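Penicillin-binding protein PbpB (Mycobacterium tuberculosis, PDB 6KGH) builds cross-linked peptidoglycan from lipid-linked intermediates, binding penicillin in its transpeptidase domain, and so takes part in bacterial cell wall biogenesis. Local coordinates at residues 191-196 / 410-415; 222-227 / 389-394; 327-332 / 380-385; 405-410 / 426-431; 494-499 / 513-518. All coordinates share one frame; numbering follows the deposited sequence.

Interaction 1: residues 191-196 / 410-415; sequences STVVLT and RIIKAT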
# COMPACT_ATOMS: atom_id res chain seq x y z
N SER A 191 -2.20 29.70 -2.87
CA SER A 191 -3.42 28.91 -2.93
C SER A 191 -3.40 27.83 -1.85
O SER A 191 -2.34 27.42 -1.35
CB SER A 191 -3.59 28.28 -4.31
OG SER A 191 -3.66 29.28 -5.31
N THR A 192 -4.59 27.40 -1.46
CA THR A 192 -4.73 26.33 -0.49
C THR A 192 -4.81 24.99 -1.22
O THR A 192 -5.47 24.87 -2.25
CB THR A 192 -5.96 26.55 0.37
OG1 THR A 192 -5.67 27.55 1.35
CG2 THR A 192 -6.36 25.27 1.08
N VAL A 193 -4.11 23.99 -0.67
CA VAL A 193 -4.02 22.65 -1.26
C VAL A 193 -4.95 21.74 -0.47
O VAL A 193 -4.85 21.65 0.75
CB VAL A 193 -2.56 22.14 -1.23
CG1 VAL A 193 -2.47 20.66 -1.60
CG2 VAL A 193 -1.70 22.99 -2.16
N VAL A 194 -5.88 21.09 -1.18
CA VAL A 194 -6.82 20.15 -0.57
C VAL A 194 -6.35 18.73 -0.86
O VAL A 194 -6.30 18.30 -2.02
CB VAL A 194 -8.25 20.37 -1.09
CG1 VAL A 194 -9.22 19.50 -0.31
CG2 VAL A 194 -8.65 21.85 -1.01
N LEU A 195 -6.01 18.00 0.19
CA LEU A 195 -5.54 16.63 0.07
C LEU A 195 -6.72 15.66 0.03
O LEU A 195 -7.82 15.97 0.49
CB LEU A 195 -4.61 16.29 1.23
CG LEU A 195 -3.38 17.21 1.42
CD1 LEU A 195 -2.48 16.65 2.51
CD2 LEU A 195 -2.61 17.35 0.12
N THR A 196 -6.47 14.48 -0.53
CA THR A 196 -7.46 13.40 -0.47
C THR A 196 -7.56 12.78 0.91
O THR A 196 -8.50 12.01 1.15
CB THR A 196 -7.10 12.29 -1.45
OG1 THR A 196 -5.80 11.77 -1.12
CG2 THR A 196 -7.13 12.80 -2.91
N ARG A 410 -3.86 9.12 -6.10
CA ARG A 410 -3.58 10.55 -6.06
C ARG A 410 -3.83 11.05 -4.64
O ARG A 410 -4.77 10.60 -3.98
CB ARG A 410 -4.51 11.34 -7.04
CG ARG A 410 -4.25 11.06 -8.51
CD ARG A 410 -2.89 11.58 -8.89
NE ARG A 410 -2.55 11.41 -10.31
CZ ARG A 410 -1.90 10.38 -10.84
NH1 ARG A 410 -1.49 9.35 -10.10
NH2 ARG A 410 -1.63 10.39 -12.14
N ILE A 411 -3.01 12.00 -4.18
CA ILE A 411 -3.17 12.58 -2.84
C ILE A 411 -3.58 14.05 -2.88
O ILE A 411 -4.05 14.57 -1.85
CB ILE A 411 -1.91 12.39 -1.97
CG1 ILE A 411 -2.25 12.55 -0.48
CG2 ILE A 411 -0.79 13.38 -2.36
CD1 ILE A 411 -1.28 11.81 0.44
N ILE A 412 -3.46 14.72 -4.02
CA ILE A 412 -3.90 16.10 -4.15
C ILE A 412 -5.30 16.09 -4.75
O ILE A 412 -5.49 15.72 -5.90
CB ILE A 412 -2.92 16.91 -5.00
CG1 ILE A 412 -1.55 16.92 -4.31
CG2 ILE A 412 -3.43 18.32 -5.11
CD1 ILE A 412 -0.42 17.40 -5.17
N LYS A 413 -6.30 16.51 -3.96
CA LYS A 413 -7.67 16.51 -4.45
C LYS A 413 -8.01 17.77 -5.24
O LYS A 413 -8.67 17.70 -6.29
CB LYS A 413 -8.66 16.35 -3.30
CG LYS A 413 -10.08 16.03 -3.78
CD LYS A 413 -10.99 15.63 -2.64
CE LYS A 413 -12.39 15.24 -3.17
NZ LYS A 413 -12.34 14.15 -4.20
N ALA A 414 -7.58 18.93 -4.77
CA ALA A 414 -7.98 20.19 -5.39
C ALA A 414 -7.08 21.30 -4.86
O ALA A 414 -6.32 21.11 -3.91
CB ALA A 414 -9.46 20.49 -5.10
N THR A 415 -7.14 22.46 -5.53
CA THR A 415 -6.50 23.68 -5.05
C THR A 415 -7.52 24.81 -5.06
O THR A 415 -8.37 24.89 -5.96
CB THR A 415 -5.28 24.08 -5.89
OG1 THR A 415 -5.69 24.35 -7.23
CG2 THR A 415 -4.24 22.98 -5.92
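V194 does most of the hydrogen bonding across this antiparallel strand pair. Its N-H gives to A414 O at 2.8 Å, and its carbonyl takes two donors: K413 N comes to V194 O at 2.6 Å, bent at 139°, while A414 N reaches the same oxygen at 3.1 Å on a lone pair. Two consecutive residues facing one make this a classic beta bulge, and it shifts the register by one before L195. Beyond it, T196 N closes on I411 O at 2.8 Å. Strand 192-195 thus lies between 21-22 and 412-416 in a mixed sheet, with 422-424 beyond.

Weaker C-H contacts fill in the ladder: T415 CA sits against T192 O, and L195 CA against I411 O.

In the packing, V194 CB rests against A414 CB at 4.2 Å on one face, and V193 CG1 touches I412 CG2 on the other. K413 brings its CB beside V194 O and T196 CG2, then its chain leads off to a salt bridge with E232. T196 has OG1 between its backbone N and carbonyl carbon (chi1 60°), which lays the hydroxyl over I411 CA while it bonds to V233 O.

With backbone bonds dominating, the join relies more on main-chain geometry than on side-chain fit, and the bulge sets K413 out of step with A414, consistent with its chain leading to E232.

Interaction 2: residues 222-227 / 389-394; sequences SAVVLD and TLLQMT. With NA (sodium ion), chain E.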
# COMPACT_ATOMS: atom_id res chain seq x y z
N SER A 222 4.36 0.64 8.18
CA SER A 222 3.69 1.62 7.36
C SER A 222 2.38 1.02 6.86
O SER A 222 2.21 -0.20 6.82
CB SER A 222 4.57 2.09 6.19
OG SER A 222 5.12 0.98 5.51
N ALA A 223 1.45 1.90 6.50
CA ALA A 223 0.14 1.48 6.03
C ALA A 223 -0.40 2.55 5.08
O ALA A 223 -0.10 3.74 5.22
CB ALA A 223 -0.86 1.22 7.18
N VAL A 224 -1.18 2.10 4.10
CA VAL A 224 -1.84 2.96 3.12
C VAL A 224 -3.28 2.51 3.01
O VAL A 224 -3.56 1.31 2.94
CB VAL A 224 -1.16 2.88 1.73
CG1 VAL A 224 -2.01 3.61 0.68
CG2 VAL A 224 0.26 3.49 1.78
N VAL A 225 -4.20 3.47 3.04
CA VAL A 225 -5.61 3.20 2.79
C VAL A 225 -6.02 3.98 1.54
O VAL A 225 -5.90 5.21 1.49
CB VAL A 225 -6.49 3.60 3.99
CG1 VAL A 225 -7.96 3.31 3.65
CG2 VAL A 225 -6.07 2.85 5.30
N LEU A 226 -6.52 3.26 0.53
CA LEU A 226 -7.02 3.87 -0.69
C LEU A 226 -8.53 3.73 -0.78
O LEU A 226 -9.10 2.73 -0.33
CB LEU A 226 -6.40 3.23 -1.94
CG LEU A 226 -4.89 3.27 -2.06
CD1 LEU A 226 -4.47 2.52 -3.33
CD2 LEU A 226 -4.37 4.74 -2.06
N ASP A 227 -9.18 4.72 -1.36
CA ASP A 227 -10.56 4.52 -1.78
C ASP A 227 -10.59 3.48 -2.91
O ASP A 227 -9.90 3.62 -3.92
CB ASP A 227 -11.19 5.83 -2.24
CG ASP A 227 -12.66 5.64 -2.63
OD1 ASP A 227 -12.93 5.28 -3.78
OD2 ASP A 227 -13.54 5.80 -1.77
N THR A 389 7.01 -0.26 -3.88
CA THR A 389 6.64 0.52 -2.72
C THR A 389 5.33 -0.00 -2.14
O THR A 389 4.57 -0.74 -2.78
CB THR A 389 6.50 2.00 -3.08
OG1 THR A 389 5.42 2.15 -4.01
CG2 THR A 389 7.79 2.54 -3.71
N LEU A 390 5.05 0.41 -0.90
CA LEU A 390 3.76 0.09 -0.29
C LEU A 390 2.61 0.64 -1.12
O LEU A 390 1.55 0.02 -1.21
CB LEU A 390 3.71 0.66 1.14
CG LEU A 390 2.45 0.28 1.93
CD1 LEU A 390 2.30 -1.25 2.00
CD2 LEU A 390 2.46 0.85 3.36
N LEU A 391 2.78 1.83 -1.69
CA LEU A 391 1.71 2.43 -2.49
C LEU A 391 1.45 1.62 -3.75
O LEU A 391 0.29 1.35 -4.09
CB LEU A 391 2.07 3.88 -2.84
CG LEU A 391 0.99 4.65 -3.63
CD1 LEU A 391 -0.31 4.79 -2.85
CD2 LEU A 391 1.55 6.02 -3.99
N GLN A 392 2.51 1.23 -4.45
CA GLN A 392 2.35 0.36 -5.62
C GLN A 392 1.67 -0.95 -5.24
O GLN A 392 0.79 -1.43 -5.97
CB GLN A 392 3.71 0.05 -6.25
CG GLN A 392 4.39 1.22 -6.93
CD GLN A 392 5.76 0.82 -7.47
OE1 GLN A 392 6.50 0.09 -6.82
NE2 GLN A 392 6.08 1.28 -8.68
N MET A 393 2.09 -1.55 -4.11
CA MET A 393 1.48 -2.79 -3.65
C MET A 393 -0.01 -2.60 -3.42
O MET A 393 -0.84 -3.39 -3.90
CB MET A 393 2.17 -3.27 -2.35
CG MET A 393 1.63 -4.59 -1.79
SD MET A 393 2.23 -4.93 -0.11
CE MET A 393 0.92 -4.28 0.89
N THR A 394 -0.37 -1.55 -2.68
CA THR A 394 -1.78 -1.26 -2.42
C THR A 394 -2.53 -0.91 -3.70
O THR A 394 -3.70 -1.27 -3.85
CB THR A 394 -1.89 -0.14 -1.38
OG1 THR A 394 -0.99 -0.43 -0.30
CG2 THR A 394 -3.29 -0.05 -0.81
NA NA E . 7.26 -1.88 -8.75
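V224 lies on the strand face that the helix covers, and its two methyls part company: the V224 and L390 side chains slide past each other in opposite directions, V224 CG2 meeting L390 CD2 at 3.8 Å, while V224 CG1 turns to L391 CD1 at 4.1 Å. L390 carries its CG anti to the backbone N (chi1 -175°), which sends CD2 to S222 OG at 3.4 Å. One turn on, T394 approaches V224 and L226 at a slant, its CG2 3.8 Å from L226 CD1. L226 and L391 cross at about a right angle through CD2 and CD1.

This is helix-on-sheet packing near the centre of the chain, within the transpeptidase domain: helix 390-401 lies against strand 221-227, the short segment axes 8.6 Å apart and 40° from parallel. A223 and V225 point away from helix 390-401; helix 199-216 covers that other face.

T394 OG1 donates a hydrogen bond to L390 O at 2.7 Å. The same oxygen accepts T394 N from the opposite face of the carbonyl plane, a double grip that fixes the rotation of the threonine. At the helix start T389 and Q392 form a capping box, and Q392 OE1, which accepts T389 N, also binds the sodium ion at 2.9 Å.

Interaction 3: residues 327-332 / 380-385; sequences VGTLML and LPIGQG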
# COMPACT_ATOMS: atom_id res chain seq x y z
N VAL A 327 5.02 -23.45 -4.67
CA VAL A 327 5.06 -24.44 -5.75
C VAL A 327 3.79 -24.38 -6.58
O VAL A 327 3.83 -24.45 -7.81
CB VAL A 327 5.29 -25.85 -5.18
CG1 VAL A 327 5.18 -26.89 -6.29
CG2 VAL A 327 6.67 -25.95 -4.45
N GLY A 328 2.62 -24.29 -5.92
CA GLY A 328 1.38 -24.18 -6.66
C GLY A 328 1.32 -22.91 -7.49
O GLY A 328 0.78 -22.90 -8.60
N THR A 329 1.85 -21.81 -6.95
CA THR A 329 1.89 -20.56 -7.72
C THR A 329 2.71 -20.74 -9.00
O THR A 329 2.30 -20.30 -10.08
CB THR A 329 2.47 -19.44 -6.86
OG1 THR A 329 1.57 -19.19 -5.77
CG2 THR A 329 2.64 -18.13 -7.66
N LEU A 330 3.83 -21.44 -8.90
CA LEU A 330 4.73 -21.55 -10.05
C LEU A 330 4.16 -22.50 -11.10
O LEU A 330 4.30 -22.24 -12.31
CB LEU A 330 6.13 -21.99 -9.61
CG LEU A 330 6.98 -20.97 -8.84
CD1 LEU A 330 8.29 -21.61 -8.38
CD2 LEU A 330 7.27 -19.71 -9.68
N MET A 331 3.53 -23.60 -10.67
CA MET A 331 2.88 -24.50 -11.62
C MET A 331 1.79 -23.78 -12.41
O MET A 331 1.70 -23.93 -13.63
CB MET A 331 2.31 -25.71 -10.88
CG MET A 331 3.38 -26.58 -10.22
SD MET A 331 4.38 -27.51 -11.40
CE MET A 331 3.50 -29.08 -11.35
N LEU A 332 0.95 -23.00 -11.72
CA LEU A 332 -0.05 -22.19 -12.41
C LEU A 332 0.59 -21.15 -13.31
O LEU A 332 0.08 -20.84 -14.40
CB LEU A 332 -0.96 -21.51 -11.39
CG LEU A 332 -1.88 -22.41 -10.58
CD1 LEU A 332 -2.56 -21.59 -9.49
CD2 LEU A 332 -2.92 -23.12 -11.52
N LEU A 380 9.98 -14.30 -9.90
CA LEU A 380 9.03 -13.19 -9.90
C LEU A 380 7.62 -13.58 -9.46
O LEU A 380 7.02 -12.81 -8.69
CB LEU A 380 8.97 -12.53 -11.29
CG LEU A 380 10.21 -11.80 -11.79
CD1 LEU A 380 9.87 -11.08 -13.09
CD2 LEU A 380 10.77 -10.83 -10.74
N PRO A 381 7.03 -14.71 -9.90
CA PRO A 381 5.65 -15.00 -9.49
C PRO A 381 5.47 -15.18 -7.99
O PRO A 381 4.37 -14.95 -7.48
CB PRO A 381 5.31 -16.28 -10.27
CG PRO A 381 6.21 -16.20 -11.51
CD PRO A 381 7.50 -15.65 -10.93
N ILE A 382 6.52 -15.56 -7.25
CA ILE A 382 6.41 -15.66 -5.80
C ILE A 382 6.99 -14.43 -5.10
O ILE A 382 7.20 -14.44 -3.89
CB ILE A 382 7.04 -16.96 -5.26
CG1 ILE A 382 8.52 -17.03 -5.62
CG2 ILE A 382 6.27 -18.21 -5.77
CD1 ILE A 382 9.23 -18.23 -4.98
N GLY A 383 7.26 -13.37 -5.86
CA GLY A 383 7.59 -12.08 -5.31
C GLY A 383 9.05 -11.85 -4.99
O GLY A 383 9.35 -10.97 -4.19
N GLN A 384 9.96 -12.64 -5.56
CA GLN A 384 11.40 -12.47 -5.34
C GLN A 384 12.02 -11.93 -6.62
O GLN A 384 11.61 -12.31 -7.72
CB GLN A 384 12.08 -13.79 -4.96
CG GLN A 384 11.79 -14.31 -3.56
CD GLN A 384 12.49 -15.65 -3.25
OE1 GLN A 384 13.00 -16.34 -4.14
NE2 GLN A 384 12.52 -16.00 -1.98
N GLY A 385 13.01 -11.04 -6.49
CA GLY A 385 13.70 -10.52 -7.66
C GLY A 385 13.09 -9.28 -8.27
O GLY A 385 13.48 -8.89 -9.38
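P381 and I382, which face T329 and L330 of helix 326-336, lie within a turn closed by G383 N to L380 O at 2.9 Å, the shortest polar bond within the two segments. It belongs to the Schellman motif that ends the short helix before it. G383, with positive phi, is the C-prime residue there, and Q384 N completes the motif by returning to N379 O. No hydrogen bond joins the two segments; their nearest approach sets T329 CG2 3.6 Å from P381 O.

T329 OG1 stands beside the backbone N (chi1 -65°), where it bonds back to S325 O within its own helix, and this puts CG2 anti to that N and facing P381 and I382. From there CG2 comes 4.1 Å from I382 CG2, the two side chains meeting at a slant. L330 starts off across the contact rather than into it, but its end swings in. Its CD2 lies 4.0 Å from P381 CB and about as far from CG of the ring, the two side chains crossing at about a right angle, and L330 CG comes 4.2 Å from I382 CG2. The I382 methyl is therefore shared by both helix residues, while the proline ring lies mainly against L330, its CB also near T329 CG2.

All four residues are buried, and I382 is about 6 Å from S269 between side chains, the serine that by similarity forms the acyl-ester intermediate. Helix 272-281 and helix 317-323 both lie against T329, strand 296-299 touches L330 through M299, and the loop continues toward helix 390-401.

Interaction 4: residues 405-410 / 426-431; sequences VRVPPR and PRPDDI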
# COMPACT_ATOMS: atom_id res chain seq x y z
N VAL A 405 -10.16 -2.44 -12.90
CA VAL A 405 -9.71 -1.18 -13.49
C VAL A 405 -8.82 -0.48 -12.47
O VAL A 405 -9.29 -0.01 -11.43
CB VAL A 405 -10.89 -0.30 -13.92
CG1 VAL A 405 -10.38 1.06 -14.41
CG2 VAL A 405 -11.68 -1.00 -15.02
N ARG A 406 -7.53 -0.40 -12.77
CA ARG A 406 -6.60 0.27 -11.87
C ARG A 406 -6.65 1.77 -12.10
O ARG A 406 -6.54 2.24 -13.23
CB ARG A 406 -5.18 -0.26 -12.09
CG ARG A 406 -4.14 0.31 -11.12
CD ARG A 406 -2.85 -0.47 -11.22
NE ARG A 406 -2.17 -0.35 -12.51
CZ ARG A 406 -1.44 0.71 -12.87
NH1 ARG A 406 -1.31 1.74 -12.05
NH2 ARG A 406 -0.83 0.74 -14.05
N VAL A 407 -6.85 2.52 -11.02
CA VAL A 407 -6.82 3.98 -11.03
C VAL A 407 -5.59 4.41 -10.22
O VAL A 407 -5.58 4.26 -8.99
CB VAL A 407 -8.10 4.60 -10.46
CG1 VAL A 407 -8.11 6.12 -10.66
CG2 VAL A 407 -9.37 3.96 -11.11
N PRO A 408 -4.55 4.95 -10.86
CA PRO A 408 -3.35 5.36 -10.13
C PRO A 408 -3.71 6.25 -8.96
O PRO A 408 -4.57 7.14 -9.08
CB PRO A 408 -2.53 6.11 -11.19
CG PRO A 408 -2.98 5.50 -12.49
CD PRO A 408 -4.45 5.26 -12.30
N PRO A 409 -3.13 6.01 -7.79
CA PRO A 409 -3.53 6.78 -6.61
C PRO A 409 -3.07 8.22 -6.72
O PRO A 409 -2.08 8.52 -7.38
CB PRO A 409 -2.81 6.05 -5.46
CG PRO A 409 -1.68 5.33 -6.13
CD PRO A 409 -2.15 4.96 -7.49
N ARG A 410 -3.86 9.12 -6.10
CA ARG A 410 -3.58 10.55 -6.06
C ARG A 410 -3.83 11.05 -4.64
O ARG A 410 -4.77 10.60 -3.98
CB ARG A 410 -4.51 11.34 -7.04
CG ARG A 410 -4.25 11.06 -8.51
CD ARG A 410 -2.89 11.58 -8.89
NE ARG A 410 -2.55 11.41 -10.31
CZ ARG A 410 -1.90 10.38 -10.84
NH1 ARG A 410 -1.49 9.35 -10.10
NH2 ARG A 410 -1.63 10.39 -12.14
N PRO A 426 -7.15 17.04 -11.97
CA PRO A 426 -7.63 16.14 -13.02
C PRO A 426 -7.43 14.68 -12.63
O PRO A 426 -6.39 14.29 -12.10
CB PRO A 426 -6.77 16.51 -14.23
CG PRO A 426 -5.51 17.04 -13.63
CD PRO A 426 -5.92 17.76 -12.38
N ARG A 427 -8.46 13.87 -12.89
CA ARG A 427 -8.41 12.45 -12.57
C ARG A 427 -7.46 11.73 -13.52
O ARG A 427 -7.42 12.05 -14.71
CB ARG A 427 -9.82 11.85 -12.66
CG ARG A 427 -10.78 12.39 -11.58
CD ARG A 427 -10.84 11.40 -10.38
NE ARG A 427 -9.60 11.41 -9.63
CZ ARG A 427 -9.00 10.33 -9.10
NH1 ARG A 427 -9.53 9.11 -9.24
NH2 ARG A 427 -7.85 10.48 -8.46
N PRO A 428 -6.67 10.77 -13.04
CA PRO A 428 -5.75 10.05 -13.94
C PRO A 428 -6.51 9.11 -14.88
O PRO A 428 -7.64 8.72 -14.63
CB PRO A 428 -4.87 9.25 -12.98
CG PRO A 428 -5.80 8.97 -11.81
CD PRO A 428 -6.64 10.22 -11.67
N ASP A 429 -5.84 8.73 -15.97
CA ASP A 429 -6.39 7.74 -16.89
C ASP A 429 -6.46 6.35 -16.25
O ASP A 429 -5.51 5.92 -15.59
CB ASP A 429 -5.54 7.67 -18.17
CG ASP A 429 -5.86 8.78 -19.17
OD1 ASP A 429 -7.05 9.16 -19.30
OD2 ASP A 429 -4.92 9.27 -19.83
N ASP A 430 -7.59 5.67 -16.49
CA ASP A 430 -7.85 4.27 -16.14
C ASP A 430 -6.87 3.32 -16.81
O ASP A 430 -6.41 3.57 -17.93
CB ASP A 430 -9.27 3.87 -16.60
CG ASP A 430 -10.36 4.40 -15.69
OD1 ASP A 430 -10.04 5.12 -14.72
OD2 ASP A 430 -11.55 4.11 -15.93
N ILE A 431 -6.61 2.19 -16.16
CA ILE A 431 -5.90 1.06 -16.77
C ILE A 431 -6.72 -0.20 -16.52
O ILE A 431 -6.85 -0.64 -15.37
CB ILE A 431 -4.47 0.88 -16.23
CG1 ILE A 431 -3.61 2.13 -16.48
CG2 ILE A 431 -3.82 -0.31 -16.91
CD1 ILE A 431 -3.34 2.94 -15.25
O HOH W 1 -6.53 8.39 -7.62
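R406 and I431 form the hydrogen-bonded antiparallel pair that anchors this contact. R406 N gives to I431 O at 2.7 Å, and I431 N returns to R406 O at 2.9 Å. A water then links the far end: it donates to P408 O at 2.7 Å and accepts from R427 NH2 at 2.6 Å, at the edge of that guanidinium and in its plane. R427 NH1 is bonded to T230 O.

Around these bonds the flat groups are covered by aliphatic carbon. I431 CD1 sits 3.5 Å above one face of the R406 guanidinium, toward its rim, the two side chains lying together and pointing the same way; R406 NE is bonded to K347 O. P428 puts CB over a face of the R410 guanidinium and CD over the centre of that of R427. R410 and R427 slide past each other with guanidinium planes 77° apart, and a bend at chi2 (-67°) turns the R410 chain so that NH1 reaches P409 O and T354 O.

Farther out, P428 CG meets V407 CG1 at 3.8 Å, P408 CG rests on I431 CD1 at the same distance, and V405 CG1 lies against the D430 carboxylate. The whole is a minimal two-stranded antiparallel ribbon, 405-406 with 431-432, that gives way to proline-rich extended chain at the surface of the transpeptidase domain.

Interaction 5: residues 494-499 / 513-518; sequences YWITFA and IMLDNP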
# COMPACT_ATOMS: atom_id res chain seq x y z
N TYR A 494 12.68 -10.70 7.35
CA TYR A 494 11.55 -10.64 6.42
C TYR A 494 10.90 -9.27 6.35
O TYR A 494 10.80 -8.54 7.34
CB TYR A 494 10.44 -11.65 6.82
CG TYR A 494 10.89 -13.09 6.84
CD1 TYR A 494 10.91 -13.84 5.67
CD2 TYR A 494 11.30 -13.70 8.02
CE1 TYR A 494 11.31 -15.18 5.68
CE2 TYR A 494 11.71 -15.03 8.04
CZ TYR A 494 11.72 -15.76 6.86
OH TYR A 494 12.12 -17.07 6.86
N TRP A 495 10.41 -8.93 5.16
CA TRP A 495 9.33 -7.96 5.03
C TRP A 495 8.01 -8.73 5.15
O TRP A 495 7.76 -9.64 4.36
CB TRP A 495 9.37 -7.22 3.69
CG TRP A 495 10.53 -6.30 3.50
CD1 TRP A 495 10.76 -5.10 4.12
CD2 TRP A 495 11.61 -6.47 2.57
NE1 TRP A 495 11.92 -4.53 3.66
CE2 TRP A 495 12.46 -5.35 2.70
CE3 TRP A 495 11.95 -7.48 1.66
CZ2 TRP A 495 13.63 -5.21 1.95
CZ3 TRP A 495 13.09 -7.34 0.91
CH2 TRP A 495 13.93 -6.21 1.06
N ILE A 496 7.18 -8.36 6.12
CA ILE A 496 5.86 -8.94 6.31
C ILE A 496 4.83 -7.93 5.81
O ILE A 496 4.93 -6.74 6.14
CB ILE A 496 5.61 -9.30 7.78
CG1 ILE A 496 6.71 -10.25 8.29
CG2 ILE A 496 4.22 -9.91 7.96
CD1 ILE A 496 6.75 -11.60 7.60
N THR A 497 3.87 -8.40 5.02
CA THR A 497 2.88 -7.52 4.42
C THR A 497 1.48 -8.11 4.55
O THR A 497 1.30 -9.32 4.76
CB THR A 497 3.14 -7.26 2.92
OG1 THR A 497 3.30 -8.50 2.25
CG2 THR A 497 4.38 -6.38 2.72
N PHE A 498 0.50 -7.22 4.43
CA PHE A 498 -0.88 -7.62 4.21
C PHE A 498 -1.53 -6.59 3.30
O PHE A 498 -1.34 -5.39 3.48
CB PHE A 498 -1.70 -7.74 5.51
CG PHE A 498 -2.98 -8.54 5.31
CD1 PHE A 498 -4.12 -7.95 4.82
CD2 PHE A 498 -3.00 -9.91 5.57
CE1 PHE A 498 -5.30 -8.70 4.62
CE2 PHE A 498 -4.15 -10.65 5.37
CZ PHE A 498 -5.30 -10.04 4.89
N ALA A 499 -2.27 -7.08 2.31
CA ALA A 499 -3.07 -6.23 1.43
C ALA A 499 -4.47 -6.80 1.40
O ALA A 499 -4.63 -7.99 1.13
CB ALA A 499 -2.52 -6.18 -0.00
N ILE A 513 -0.30 -2.90 4.17
CA ILE A 513 0.50 -2.84 5.39
C ILE A 513 1.84 -3.50 5.12
O ILE A 513 1.90 -4.56 4.49
CB ILE A 513 -0.20 -3.58 6.56
CG1 ILE A 513 -1.52 -2.87 6.92
CG2 ILE A 513 0.72 -3.69 7.77
CD1 ILE A 513 -2.52 -3.78 7.62
N MET A 514 2.92 -2.91 5.62
CA MET A 514 4.20 -3.59 5.64
C MET A 514 4.83 -3.47 7.02
O MET A 514 4.82 -2.39 7.62
CB MET A 514 5.15 -3.04 4.57
CG MET A 514 6.47 -3.84 4.48
SD MET A 514 7.77 -3.26 5.62
CE MET A 514 8.45 -1.85 4.73
N LEU A 515 5.37 -4.59 7.52
CA LEU A 515 6.15 -4.67 8.76
C LEU A 515 7.57 -5.08 8.40
O LEU A 515 7.77 -6.09 7.73
CB LEU A 515 5.58 -5.71 9.72
CG LEU A 515 4.37 -5.47 10.63
CD1 LEU A 515 3.35 -4.62 9.96
CD2 LEU A 515 3.73 -6.81 11.07
N ASP A 516 8.55 -4.31 8.87
CA ASP A 516 9.95 -4.61 8.58
C ASP A 516 10.50 -5.52 9.67
O ASP A 516 10.89 -5.07 10.74
CB ASP A 516 10.74 -3.31 8.47
CG ASP A 516 12.22 -3.54 8.19
OD1 ASP A 516 12.71 -4.71 8.22
OD2 ASP A 516 12.90 -2.54 7.92
N ASN A 517 10.54 -6.82 9.38
CA ASN A 517 11.12 -7.82 10.26
C ASN A 517 10.56 -7.79 11.68
O ASN A 517 11.29 -7.57 12.64
CB ASN A 517 12.64 -7.69 10.29
CG ASN A 517 13.30 -8.97 10.77
OD1 ASN A 517 12.89 -10.08 10.41
ND2 ASN A 517 14.32 -8.83 11.61
N PRO A 518 9.26 -8.04 11.84
CA PRO A 518 8.69 -8.09 13.19
C PRO A 518 9.15 -9.35 13.92
O PRO A 518 9.42 -10.38 13.31
CB PRO A 518 7.18 -8.12 12.94
CG PRO A 518 7.07 -8.87 11.63
CD PRO A 518 8.28 -8.46 10.82
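M514 leaves the strand with CG anti to its backbone N (chi1 -175°) and then bends at chi2 and chi3, a course that brings SD to the edge of the W495 indole, 3.8 Å from CD1 and near the ring plane: a Met-aromatic contact. On the same face CG of M514 packs on T497 CG2 at 3.7 Å. The other face carries I496 and L515, whose CB atoms meet, and I496 CG1 presses tightly on P518 CD at 3.5 Å.

Within this hairpin L515 N reaches I496 O at 2.6 Å, almost straight at 176°, and I496 N answers to L515 O at 2.8 Å; F498 and I513 repeat the exchange. At the far end Y494 N gives to N517 OD1 at 3.1 Å from above the amide plane, beside a weak bond from N517 N to Y494 O.

Strand 509-516 is flanked by 221-227, and 493-502 by 473-483, in whose KTG motif K475 and G477 pair with A499 and T497. The T497 side chain lies about 6 Å from that of S269, the acyl-ester serine by similarity. Helix 390-401 touches T497 through M393, and helix 531-544 packs on F498 and I513 on the other face.

In the fold
Interactions 2 and 5 share the central antiparallel sheet, where strands 221-227 and 509-516 are neighbours, and helix 390-401 packs on both: M393 and L390 touch the hairpin of interaction 5. Interaction 2 has no hydrogen bond between its segments and rests on packing; interaction 5 is mostly backbone bonding. Interaction 3 is also buried and apolar; it and interaction 5 each come near S269 without touching each other. Interactions 1 and 4 are less buried: 1, partly buried, pairs strands 192-195 and 412-416 within a second, mixed sheet, and 4 is a surface contact rich in arginine and proline. They share R410, and P409 of interaction 4 packs on L391 and L226, tying that surface to the core.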